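Local coordinates for amino acid adenylation domain-containing protein (Bacillus stratosphericus LAMA 585, PDB 6ULY) that probably activates an alpha-keto acid as its acyl adenylate, the first step by which a nonribosomal peptide synthetase module builds it into a depsipeptide, at residues 32-37 with 42-47; 71-76 with 82-87; 116-121 with 143-148; 213-218 with 232-237. All coordinates share one frame; numbering follows the deposited sequence.

Contact 1 of 4, residues 32-37 with 42-47; sequences LTYIVN and LTQSYA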
# COMPACT_ATOMS: atom_id res chain seq x y z
N LEU A 32 -35.42 -17.50 4.53
CA LEU A 32 -34.08 -18.02 4.72
C LEU A 32 -34.12 -19.35 5.46
O LEU A 32 -35.00 -19.60 6.29
CB LEU A 32 -33.23 -17.02 5.51
CG LEU A 32 -33.02 -15.66 4.84
CD1 LEU A 32 -33.56 -14.53 5.72
CD2 LEU A 32 -31.53 -15.45 4.54
N THR A 33 -33.15 -20.20 5.14
CA THR A 33 -32.92 -21.44 5.88
C THR A 33 -31.43 -21.54 6.18
O THR A 33 -30.61 -21.56 5.26
CB THR A 33 -33.39 -22.66 5.09
OG1 THR A 33 -34.53 -22.32 4.30
CG2 THR A 33 -33.76 -23.78 6.04
N TYR A 34 -31.10 -21.59 7.47
CA TYR A 34 -29.72 -21.66 7.93
C TYR A 34 -29.37 -23.10 8.27
O TYR A 34 -30.03 -23.72 9.11
CB TYR A 34 -29.52 -20.76 9.15
CG TYR A 34 -29.96 -19.34 8.91
CD1 TYR A 34 -29.11 -18.41 8.34
CD2 TYR A 34 -31.25 -18.93 9.25
CE1 TYR A 34 -29.50 -17.11 8.12
CE2 TYR A 34 -31.66 -17.62 9.03
CZ TYR A 34 -30.78 -16.72 8.46
OH TYR A 34 -31.16 -15.42 8.23
N ILE A 35 -28.35 -23.64 7.61
CA ILE A 35 -27.93 -25.01 7.84
C ILE A 35 -27.13 -25.09 9.13
O ILE A 35 -26.24 -24.26 9.38
CB ILE A 35 -27.10 -25.54 6.65
CG1 ILE A 35 -27.93 -25.44 5.37
CG2 ILE A 35 -26.65 -26.98 6.92
CD1 ILE A 35 -27.30 -26.11 4.16
N VAL A 36 -27.45 -26.07 9.97
CA VAL A 36 -26.70 -26.35 11.18
C VAL A 36 -25.85 -27.61 11.03
O VAL A 36 -24.69 -27.63 11.46
CB VAL A 36 -27.65 -26.47 12.39
CG1 VAL A 36 -26.87 -26.80 13.66
CG2 VAL A 36 -28.45 -25.18 12.57
N ASN A 37 -26.40 -28.66 10.43
CA ASN A 37 -25.67 -29.88 10.15
C ASN A 37 -26.46 -30.68 9.12
O ASN A 37 -27.44 -30.18 8.55
CB ASN A 37 -25.42 -30.68 11.44
CG ASN A 37 -26.70 -30.99 12.20
OD1 ASN A 37 -27.56 -31.73 11.71
ND2 ASN A 37 -26.83 -30.42 13.39
N LEU A 42 -32.39 -24.30 10.53
CA LEU A 42 -33.14 -23.24 11.20
C LEU A 42 -33.76 -22.35 10.13
O LEU A 42 -33.03 -21.77 9.31
CB LEU A 42 -32.23 -22.44 12.13
CG LEU A 42 -32.90 -21.49 13.13
CD1 LEU A 42 -31.97 -21.22 14.30
CD2 LEU A 42 -33.31 -20.18 12.48
N THR A 43 -35.08 -22.26 10.12
CA THR A 43 -35.80 -21.48 9.12
C THR A 43 -36.15 -20.11 9.67
O THR A 43 -36.33 -19.92 10.88
CB THR A 43 -37.08 -22.19 8.67
OG1 THR A 43 -37.95 -22.36 9.80
CG2 THR A 43 -36.77 -23.53 8.04
N GLN A 44 -36.26 -19.14 8.75
CA GLN A 44 -36.61 -17.77 9.10
C GLN A 44 -37.23 -17.15 7.85
O GLN A 44 -36.51 -16.68 6.97
CB GLN A 44 -35.40 -16.98 9.57
CG GLN A 44 -35.71 -15.55 10.03
CD GLN A 44 -34.46 -14.68 10.11
OE1 GLN A 44 -33.57 -14.79 9.27
NE2 GLN A 44 -34.39 -13.83 11.13
N SER A 45 -38.56 -17.18 7.78
CA SER A 45 -39.25 -16.59 6.64
C SER A 45 -38.89 -15.11 6.52
O SER A 45 -38.44 -14.47 7.48
CB SER A 45 -40.76 -16.74 6.78
OG SER A 45 -41.24 -15.95 7.85
N TYR A 46 -39.10 -14.56 5.33
CA TYR A 46 -38.90 -13.12 5.15
C TYR A 46 -39.81 -12.33 6.07
O TYR A 46 -39.44 -11.24 6.52
CB TYR A 46 -39.12 -12.74 3.69
CG TYR A 46 -38.02 -13.23 2.77
CD1 TYR A 46 -36.68 -13.05 3.09
CD2 TYR A 46 -38.33 -13.90 1.59
CE1 TYR A 46 -35.67 -13.51 2.25
CE2 TYR A 46 -37.34 -14.36 0.75
CZ TYR A 46 -36.01 -14.16 1.09
OH TYR A 46 -35.01 -14.62 0.26
N ALA A 47 -41.00 -12.87 6.38
CA ALA A 47 -41.87 -12.24 7.37
C ALA A 47 -41.26 -12.33 8.77
O ALA A 47 -41.29 -11.35 9.52
CB ALA A 47 -43.25 -12.90 7.35
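The ring of Tyr34 is met at its edge by Gln44 and Leu42. Gln44 CB lies in the ring plane, 3.8 Å from Tyr34 CE2. The oxygens Leu42 O and Gln44 OE1 also come up near that plane. Tyr34 OH donates to Gln44 OE1 at 2.7 Å; the hydroxyl lies 20° off the plane of the amide carbonyl. Ring and amide planes stand 62° apart. Gln44 reaches the hydroxyl because its chain runs out extended, with CG anti to the backbone N (chi1 -176°). Its NE2 is held by Asp52 and Thr83, so both ends of the amide are engaged. His79 of helix 78-91 meets the tyrosine ring edge-to-face.

Strands 31-35 and 41-45 form an antiparallel beta hairpin at the border of the large mixed sheet, where strand 41-45 is outermost. Leu32 pairs with Gln44 and Tyr34 with Leu42, both hydrogen-bonded pairs; Tyr34 N to Leu42 O measures 2.7 Å. Between them Thr33 and Thr43 form a non-hydrogen-bonded pair on the other face, their methyls CG2 3.6 Å apart. Leu32 CD1 touches Tyr46 CE1 at 4.2 Å. Ser45 is the N-cap of helix 46-62, its OG bound to the backbone N of Gln48.

Contact 2 of 4, residues 71-76 with 82-87; sequences VFFQFS and VTAFWA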
# COMPACT_ATOMS: atom_id res chain seq x y z
N VAL A 71 -22.33 0.71 12.52
CA VAL A 71 -22.38 -0.44 13.41
C VAL A 71 -21.38 -1.47 12.90
O VAL A 71 -21.42 -1.85 11.73
CB VAL A 71 -23.79 -1.05 13.47
CG1 VAL A 71 -23.81 -2.23 14.44
CG2 VAL A 71 -24.80 0.00 13.88
N PHE A 72 -20.50 -1.92 13.79
CA PHE A 72 -19.39 -2.79 13.42
C PHE A 72 -19.81 -4.24 13.61
O PHE A 72 -19.98 -4.71 14.74
CB PHE A 72 -18.17 -2.45 14.27
CG PHE A 72 -16.86 -2.82 13.63
CD1 PHE A 72 -16.15 -1.89 12.90
CD2 PHE A 72 -16.34 -4.10 13.77
CE1 PHE A 72 -14.95 -2.22 12.31
CE2 PHE A 72 -15.13 -4.43 13.18
CZ PHE A 72 -14.44 -3.49 12.45
N PHE A 73 -19.96 -4.97 12.50
CA PHE A 73 -20.41 -6.35 12.55
C PHE A 73 -19.23 -7.29 12.78
O PHE A 73 -18.21 -7.21 12.09
CB PHE A 73 -21.12 -6.73 11.25
CG PHE A 73 -22.54 -6.24 11.16
CD1 PHE A 73 -22.97 -5.16 11.92
CD2 PHE A 73 -23.45 -6.86 10.32
CE1 PHE A 73 -24.27 -4.71 11.83
CE2 PHE A 73 -24.75 -6.42 10.23
CZ PHE A 73 -25.17 -5.34 10.99
N GLN A 74 -19.39 -8.21 13.75
CA GLN A 74 -18.40 -9.24 14.07
C GLN A 74 -19.20 -10.50 14.39
O GLN A 74 -19.49 -10.78 15.56
CB GLN A 74 -17.50 -8.81 15.21
CG GLN A 74 -16.44 -7.80 14.81
CD GLN A 74 -15.35 -8.41 13.96
OE1 GLN A 74 -14.32 -8.85 14.47
NE2 GLN A 74 -15.57 -8.45 12.65
N PHE A 75 -19.53 -11.27 13.36
CA PHE A 75 -20.46 -12.38 13.48
C PHE A 75 -19.82 -13.68 13.03
O PHE A 75 -19.00 -13.71 12.11
CB PHE A 75 -21.73 -12.14 12.65
CG PHE A 75 -22.63 -11.09 13.23
CD1 PHE A 75 -23.44 -11.38 14.31
CD2 PHE A 75 -22.67 -9.82 12.69
CE1 PHE A 75 -24.27 -10.42 14.86
CE2 PHE A 75 -23.49 -8.85 13.23
CZ PHE A 75 -24.29 -9.15 14.31
N SER A 76 -20.20 -14.76 13.72
CA SER A 76 -20.00 -16.12 13.24
C SER A 76 -21.30 -16.78 12.78
O SER A 76 -21.25 -17.75 12.03
CB SER A 76 -19.37 -16.99 14.34
OG SER A 76 -20.20 -17.04 15.48
N VAL A 82 -27.55 -11.73 9.35
CA VAL A 82 -28.66 -11.34 8.47
C VAL A 82 -29.67 -10.50 9.24
O VAL A 82 -30.14 -9.47 8.76
CB VAL A 82 -29.32 -12.59 7.86
CG1 VAL A 82 -30.65 -12.24 7.22
CG2 VAL A 82 -28.40 -13.25 6.85
N THR A 83 -30.02 -10.95 10.45
CA THR A 83 -31.00 -10.22 11.25
C THR A 83 -30.45 -8.87 11.67
O THR A 83 -31.17 -7.86 11.63
CB THR A 83 -31.39 -11.04 12.48
OG1 THR A 83 -31.94 -12.29 12.05
CG2 THR A 83 -32.42 -10.31 13.33
N ALA A 84 -29.19 -8.83 12.10
CA ALA A 84 -28.57 -7.58 12.50
C ALA A 84 -28.48 -6.60 11.34
O ALA A 84 -28.65 -5.39 11.51
CB ALA A 84 -27.18 -7.84 13.09
N PHE A 85 -28.21 -7.12 10.14
CA PHE A 85 -28.12 -6.25 8.96
C PHE A 85 -29.44 -5.55 8.70
O PHE A 85 -29.47 -4.34 8.42
CB PHE A 85 -27.71 -7.08 7.75
CG PHE A 85 -27.74 -6.31 6.46
CD1 PHE A 85 -26.64 -5.57 6.05
CD2 PHE A 85 -28.86 -6.34 5.64
CE1 PHE A 85 -26.66 -4.87 4.86
CE2 PHE A 85 -28.89 -5.64 4.45
CZ PHE A 85 -27.79 -4.90 4.06
N TRP A 86 -30.55 -6.28 8.79
CA TRP A 86 -31.84 -5.69 8.47
C TRP A 86 -32.36 -4.81 9.60
O TRP A 86 -33.03 -3.80 9.33
CB TRP A 86 -32.83 -6.79 8.13
CG TRP A 86 -32.55 -7.37 6.78
CD1 TRP A 86 -31.98 -8.57 6.50
CD2 TRP A 86 -32.81 -6.74 5.52
NE1 TRP A 86 -31.88 -8.74 5.14
CE2 TRP A 86 -32.39 -7.63 4.51
CE3 TRP A 86 -33.38 -5.52 5.14
CZ2 TRP A 86 -32.51 -7.34 3.16
CZ3 TRP A 86 -33.50 -5.23 3.80
CH2 TRP A 86 -33.07 -6.14 2.82
N ALA A 87 -32.04 -5.14 10.85
CA ALA A 87 -32.31 -4.19 11.93
C ALA A 87 -31.66 -2.84 11.63
O ALA A 87 -32.29 -1.79 11.79
CB ALA A 87 -31.80 -4.76 13.26
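Phe73 and Phe75 reach across to Ala84 and Phe85 on the helix. For Phe73, chi1 of -78° sets CG opposite the carbonyl carbon, and the ring runs out to the helix edge first. Its CZ lies 3.5 Å from Ala84 O, and its CE2 lies 3.5 Å from Phe85 N, both near the ring plane. CE2 also touches Phe85 CB at 3.9 Å. Phe75 brings CZ to within 3.4 Å of Ala84 CB. The small methyl thus sits against both rings, since Phe73 CZ is 3.8 Å from Ala84 CB.

The two phenylalanines support each other. Phe75 CE2 lies 3.4 Å above one face of the Phe73 ring, toward its rim, while Phe73 CG lies at the edge of Phe75. Val71 CG1 sits at the edge of Phe73. Farther out, Cys88 packs on Phe73, and Ala80 and Met81 pack on Phe75. Strand 70-74 and helix 78-91 belong to a beta-alpha-beta unit that continues into strand 94-97. Phe85 packs on Leu232 of helix 224-237.

All four touching residues are buried. The contact is mainly apolar, with the Phe73 edge also against backbone O and N. That edge carries slightly positive C-H groups, so its approach to Ala84 O is probably mildly favourable.

Contact 3 of 4, residues 116-121 with 143-148; sequences HAWKLL and WHTDQL. With SO4 (sulfate ion), chain M; SO4 (sulfate ion), chain J.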
# COMPACT_ATOMS: atom_id res chain seq x y z
N HIS A 116 -8.11 -0.44 12.85
CA HIS A 116 -8.05 0.70 11.94
C HIS A 116 -9.45 1.16 11.55
O HIS A 116 -9.82 2.32 11.74
CB HIS A 116 -7.23 0.35 10.70
CG HIS A 116 -7.27 1.41 9.64
ND1 HIS A 116 -6.41 2.49 9.64
CD2 HIS A 116 -8.07 1.57 8.56
CE1 HIS A 116 -6.67 3.25 8.59
NE2 HIS A 116 -7.68 2.72 7.93
N ALA A 117 -10.25 0.24 10.99
CA ALA A 117 -11.61 0.59 10.60
C ALA A 117 -12.43 1.05 11.79
O ALA A 117 -13.19 2.02 11.69
CB ALA A 117 -12.28 -0.61 9.93
N TRP A 118 -12.29 0.37 12.93
CA TRP A 118 -13.05 0.75 14.12
C TRP A 118 -12.73 2.19 14.51
O TRP A 118 -13.64 2.98 14.80
CB TRP A 118 -12.72 -0.22 15.25
CG TRP A 118 -13.28 0.14 16.58
CD1 TRP A 118 -14.56 -0.04 17.02
CD2 TRP A 118 -12.56 0.72 17.68
NE1 TRP A 118 -14.68 0.41 18.32
CE2 TRP A 118 -13.47 0.88 18.74
CE3 TRP A 118 -11.23 1.13 17.86
CZ2 TRP A 118 -13.10 1.42 19.97
CZ3 TRP A 118 -10.86 1.67 19.08
CH2 TRP A 118 -11.79 1.81 20.12
N LYS A 119 -11.45 2.55 14.52
CA LYS A 119 -11.05 3.92 14.84
C LYS A 119 -11.48 4.89 13.75
O LYS A 119 -11.88 6.03 14.05
CB LYS A 119 -9.54 3.98 15.05
CG LYS A 119 -9.02 5.34 15.49
CD LYS A 119 -7.54 5.27 15.86
CE LYS A 119 -6.99 6.63 16.28
NZ LYS A 119 -5.55 6.58 16.65
N LEU A 120 -11.41 4.48 12.49
CA LEU A 120 -11.84 5.36 11.40
C LEU A 120 -13.31 5.71 11.53
O LEU A 120 -13.72 6.82 11.17
CB LEU A 120 -11.56 4.70 10.05
CG LEU A 120 -11.73 5.61 8.83
CD1 LEU A 120 -10.75 6.78 8.90
CD2 LEU A 120 -11.54 4.82 7.54
N LEU A 121 -14.12 4.78 12.03
CA LEU A 121 -15.55 4.98 12.21
C LEU A 121 -15.90 5.59 13.57
O LEU A 121 -17.07 5.59 13.96
CB LEU A 121 -16.28 3.65 12.04
CG LEU A 121 -16.20 3.07 10.63
CD1 LEU A 121 -16.50 1.58 10.63
CD2 LEU A 121 -17.16 3.79 9.70
N TRP A 143 -6.39 -3.42 22.46
CA TRP A 143 -6.31 -2.07 21.92
C TRP A 143 -6.08 -1.01 22.99
O TRP A 143 -5.99 0.17 22.66
CB TRP A 143 -7.60 -1.75 21.15
CG TRP A 143 -7.84 -2.65 19.98
CD1 TRP A 143 -6.96 -3.54 19.44
CD2 TRP A 143 -9.04 -2.76 19.20
NE1 TRP A 143 -7.53 -4.19 18.37
CE2 TRP A 143 -8.81 -3.73 18.21
CE3 TRP A 143 -10.29 -2.12 19.24
CZ2 TRP A 143 -9.78 -4.08 17.26
CZ3 TRP A 143 -11.25 -2.48 18.31
CH2 TRP A 143 -10.99 -3.45 17.33
N HIS A 144 -5.97 -1.41 24.26
CA HIS A 144 -5.73 -0.49 25.37
C HIS A 144 -6.68 0.70 25.29
O HIS A 144 -6.28 1.86 25.24
CB HIS A 144 -4.27 -0.05 25.38
CG HIS A 144 -3.30 -1.18 25.53
ND1 HIS A 144 -2.95 -1.70 26.75
CD2 HIS A 144 -2.63 -1.90 24.60
CE1 HIS A 144 -2.09 -2.68 26.58
NE2 HIS A 144 -1.88 -2.83 25.28
N THR A 145 -7.98 0.39 25.28
CA THR A 145 -9.02 1.38 25.08
C THR A 145 -10.14 1.16 26.07
O THR A 145 -10.45 0.03 26.45
CB THR A 145 -9.58 1.32 23.65
OG1 THR A 145 -10.64 2.27 23.52
CG2 THR A 145 -10.11 -0.07 23.33
N ASP A 146 -10.75 2.27 26.49
CA ASP A 146 -11.96 2.26 27.30
C ASP A 146 -13.20 2.61 26.49
O ASP A 146 -14.28 2.76 27.06
CB ASP A 146 -11.81 3.23 28.47
CG ASP A 146 -10.54 2.99 29.28
OD1 ASP A 146 -10.24 1.81 29.58
OD2 ASP A 146 -9.85 3.97 29.61
N GLN A 147 -13.05 2.74 25.18
CA GLN A 147 -14.13 3.15 24.29
C GLN A 147 -14.79 1.98 23.58
O GLN A 147 -15.65 2.20 22.72
CB GLN A 147 -13.61 4.15 23.25
CG GLN A 147 -13.13 5.46 23.83
CD GLN A 147 -14.27 6.36 24.27
OE1 GLN A 147 -14.66 7.28 23.55
NE2 GLN A 147 -14.82 6.09 25.45
N LEU A 148 -14.40 0.75 23.90
CA LEU A 148 -14.98 -0.42 23.25
C LEU A 148 -16.37 -0.68 23.82
O LEU A 148 -16.58 -0.64 25.03
CB LEU A 148 -14.09 -1.64 23.46
CG LEU A 148 -14.44 -2.86 22.60
CD1 LEU A 148 -14.22 -2.55 21.13
CD2 LEU A 148 -13.64 -4.08 23.02
S SO4 M . -4.52 2.49 13.34
O1 SO4 M . -5.04 3.12 12.17
O2 SO4 M . -3.08 2.53 13.31
O3 SO4 M . -4.99 3.18 14.51
O4 SO4 M . -4.95 1.12 13.39
S SO4 J . -7.24 4.55 19.96
O1 SO4 J . -7.00 5.47 21.05
O2 SO4 J . -6.17 4.68 19.00
O3 SO4 J . -7.26 3.20 20.46
O4 SO4 J . -8.52 4.86 19.35
O HOH W 1 -16.98 0.22 20.21
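This contact packs the last turn of helix 109-120 against the loop between helix 139-142 and strand 150-152, with two bound sulfates close by. Trp118 carries it. Trp143 CZ3 lies over one face of the Trp118 indole, 3.4 Å above the plane and toward the rim; the nearest atom of Trp118 to Trp143 CZ3 is CD2, at 3.5 Å. The six-membered rings are oblique, with planes at 39° and centroids 4.9 Å apart. A first torsion of 172° swings the indole of Trp118 away from its own backbone N and out to the loop.

Thr145 and Gln147 meet the edge of the indole. Thr145 OG1 is 3.6 Å from Trp118 CH2, and Gln147 O is 3.8 Å from Trp118 CZ2. Leu148 CD1 comes obliquely to Trp118 NE1. That nitrogen donates to a water at 3.0 Å, which has a weak bond to Gln147 O.

The sulfates, probably from the crystallisation liquor, sit beside the helix. His116 ND1 donates to one, and Lys119 NZ donates to O2 of the other at 3.1 Å. His116 NE2 bonds to Glu426, and its backbone O to Gln429, both of the second subunit.

The loop is itself shaped by two local motifs. His144, with positive phi, closes helix 139-142 in a Schellman motif. Thr145 OG1 then accepts from Gln147 N, the bond that defines an ST turn.

Contact 4 of 4, residues 213-218 with 232-237; sequences DVSLDW and LVNVYT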
# COMPACT_ATOMS: atom_id res chain seq x y z
N ASP A 213 -36.36 -19.11 -7.80
CA ASP A 213 -35.01 -19.61 -7.56
C ASP A 213 -34.91 -20.18 -6.15
O ASP A 213 -35.59 -19.75 -5.22
CB ASP A 213 -33.98 -18.49 -7.74
CG ASP A 213 -33.90 -17.99 -9.18
OD1 ASP A 213 -34.29 -18.73 -10.10
OD2 ASP A 213 -33.42 -16.84 -9.38
N VAL A 214 -34.03 -21.18 -6.00
CA VAL A 214 -33.62 -21.68 -4.69
C VAL A 214 -32.12 -21.42 -4.57
O VAL A 214 -31.33 -21.98 -5.34
CB VAL A 214 -33.95 -23.17 -4.51
CG1 VAL A 214 -33.50 -23.64 -3.14
CG2 VAL A 214 -35.45 -23.41 -4.70
N SER A 215 -31.73 -20.58 -3.62
CA SER A 215 -30.37 -20.10 -3.52
C SER A 215 -29.61 -20.79 -2.40
O SER A 215 -30.14 -20.96 -1.29
CB SER A 215 -30.34 -18.59 -3.29
OG SER A 215 -29.01 -18.10 -3.33
N LEU A 216 -28.37 -21.18 -2.69
CA LEU A 216 -27.47 -21.76 -1.70
C LEU A 216 -26.17 -20.96 -1.70
O LEU A 216 -25.53 -20.81 -2.74
CB LEU A 216 -27.18 -23.23 -2.01
CG LEU A 216 -26.13 -23.89 -1.11
CD1 LEU A 216 -26.57 -23.90 0.35
CD2 LEU A 216 -25.86 -25.30 -1.59
N ASP A 217 -25.79 -20.46 -0.52
CA ASP A 217 -24.56 -19.68 -0.38
C ASP A 217 -23.89 -20.03 0.94
O ASP A 217 -24.51 -19.88 2.00
CB ASP A 217 -24.84 -18.17 -0.45
CG ASP A 217 -23.59 -17.36 -0.70
OD1 ASP A 217 -23.71 -16.15 -1.03
OD2 ASP A 217 -22.47 -17.92 -0.60
N TRP A 218 -22.64 -20.48 0.87
CA TRP A 218 -21.80 -20.64 2.05
C TRP A 218 -20.69 -19.61 2.13
O TRP A 218 -19.99 -19.55 3.15
CB TRP A 218 -21.19 -22.05 2.08
CG TRP A 218 -20.47 -22.43 0.82
CD1 TRP A 218 -20.95 -23.22 -0.19
CD2 TRP A 218 -19.14 -22.06 0.44
NE1 TRP A 218 -20.00 -23.35 -1.18
CE2 TRP A 218 -18.88 -22.65 -0.81
CE3 TRP A 218 -18.15 -21.28 1.03
CZ2 TRP A 218 -17.68 -22.47 -1.48
CZ3 TRP A 218 -16.95 -21.11 0.37
CH2 TRP A 218 -16.72 -21.71 -0.87
N LEU A 232 -28.92 -10.04 -1.08
CA LEU A 232 -29.83 -8.95 -1.44
C LEU A 232 -30.55 -9.26 -2.75
O LEU A 232 -31.74 -8.93 -2.90
CB LEU A 232 -29.08 -7.63 -1.54
CG LEU A 232 -28.64 -7.03 -0.20
CD1 LEU A 232 -27.89 -5.72 -0.43
CD2 LEU A 232 -29.83 -6.81 0.73
N VAL A 233 -29.87 -9.87 -3.71
CA VAL A 233 -30.56 -10.33 -4.92
C VAL A 233 -31.70 -11.27 -4.55
O VAL A 233 -32.78 -11.23 -5.15
CB VAL A 233 -29.56 -11.00 -5.88
CG1 VAL A 233 -30.30 -11.90 -6.87
CG2 VAL A 233 -28.75 -9.95 -6.62
N ASN A 234 -31.47 -12.13 -3.55
CA ASN A 234 -32.48 -13.11 -3.18
C ASN A 234 -33.68 -12.44 -2.51
O ASN A 234 -34.83 -12.74 -2.84
CB ASN A 234 -31.87 -14.16 -2.25
CG ASN A 234 -30.85 -15.03 -2.95
OD1 ASN A 234 -30.97 -15.32 -4.14
ND2 ASN A 234 -29.84 -15.47 -2.21
N VAL A 235 -33.42 -11.52 -1.57
CA VAL A 235 -34.52 -10.81 -0.93
C VAL A 235 -35.28 -9.96 -1.95
O VAL A 235 -36.51 -9.87 -1.91
CB VAL A 235 -34.00 -9.95 0.24
CG1 VAL A 235 -35.16 -9.34 1.02
CG2 VAL A 235 -33.13 -10.78 1.17
N TYR A 236 -34.56 -9.34 -2.89
CA TYR A 236 -35.20 -8.50 -3.89
C TYR A 236 -36.13 -9.32 -4.78
O TYR A 236 -37.24 -8.89 -5.11
CB TYR A 236 -34.14 -7.80 -4.75
CG TYR A 236 -34.73 -6.92 -5.83
CD1 TYR A 236 -34.94 -7.41 -7.12
CD2 TYR A 236 -35.08 -5.60 -5.56
CE1 TYR A 236 -35.48 -6.61 -8.11
CE2 TYR A 236 -35.62 -4.79 -6.55
CZ TYR A 236 -35.82 -5.30 -7.82
OH TYR A 236 -36.36 -4.49 -8.80
N THR A 237 -35.68 -10.50 -5.22
CA THR A 237 -36.55 -11.41 -5.94
C THR A 237 -37.52 -12.14 -5.01
O THR A 237 -38.46 -12.78 -5.49
CB THR A 237 -35.73 -12.44 -6.72
OG1 THR A 237 -35.00 -13.27 -5.81
CG2 THR A 237 -34.77 -11.74 -7.68
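Ser215 lays its hydroxymethyl group against the side-chain amide of Asn234, and the direct touch between residues 213-218 and 232-237 rests on this pair. Asn234 ND2 donates to Ser215 OG at 3.0 Å. The bond is weak, because the N-H points well off the oxygen, at an angle of 136°. Ser215 CB packs against the same amide, 3.3 Å from Asn234 ND2 and 3.4 Å from Asn234 OD1. The amide therefore meets carbon as well as oxygen. The serine hydroxyl is carried toward the helix by a first torsion of -174°, which sets OG opposite the backbone N.

The amide oxygen has a stronger partner elsewhere. Asn234 OD1 accepts from Lys267 NZ, on the neighbouring strand 267-270. Ser215 is fixed through its backbone, which bonds to Glu240 and Ile242 of strand 240-243.

Strand 214-217, helix 224-237 and strand 240-243 form a beta-alpha-beta unit of the large mixed sheet, with the helix packed on one face. The side chain of Asn234 is about 12 Å from the bound keto acyl adenylate at the nearest atoms, so it does not touch the ligand.

Both residues are buried. The lysine would probably draw electron density to OD1 and leave the ND2 hydrogens slightly more positive, which may help the bent bond to Ser215.

The four contacts follow one another along the chain, and none nests in or crosses another. Contact 1 closes the short turn of a hairpin, contact 2 the link from a strand into its helix. Contact 3 closes a longer loop of 21 residues, and contact 4 closes 13. Contacts 1 and 4 reach the same large mixed sheet, and beside it Tyr46 of helix 46-62 packs on Val235 of helix 224-237. Contact 2 belongs to the second mixed sheet. Its helix faces contact 1, where Val82 packs on Leu32, and contact 4, where Trp86 packs on Leu232. From strand 70-74, Phe72 packs on Ala117 of contact 3. Contacts 3 and 4 do not touch; their nearest atoms are about 17 Å apart.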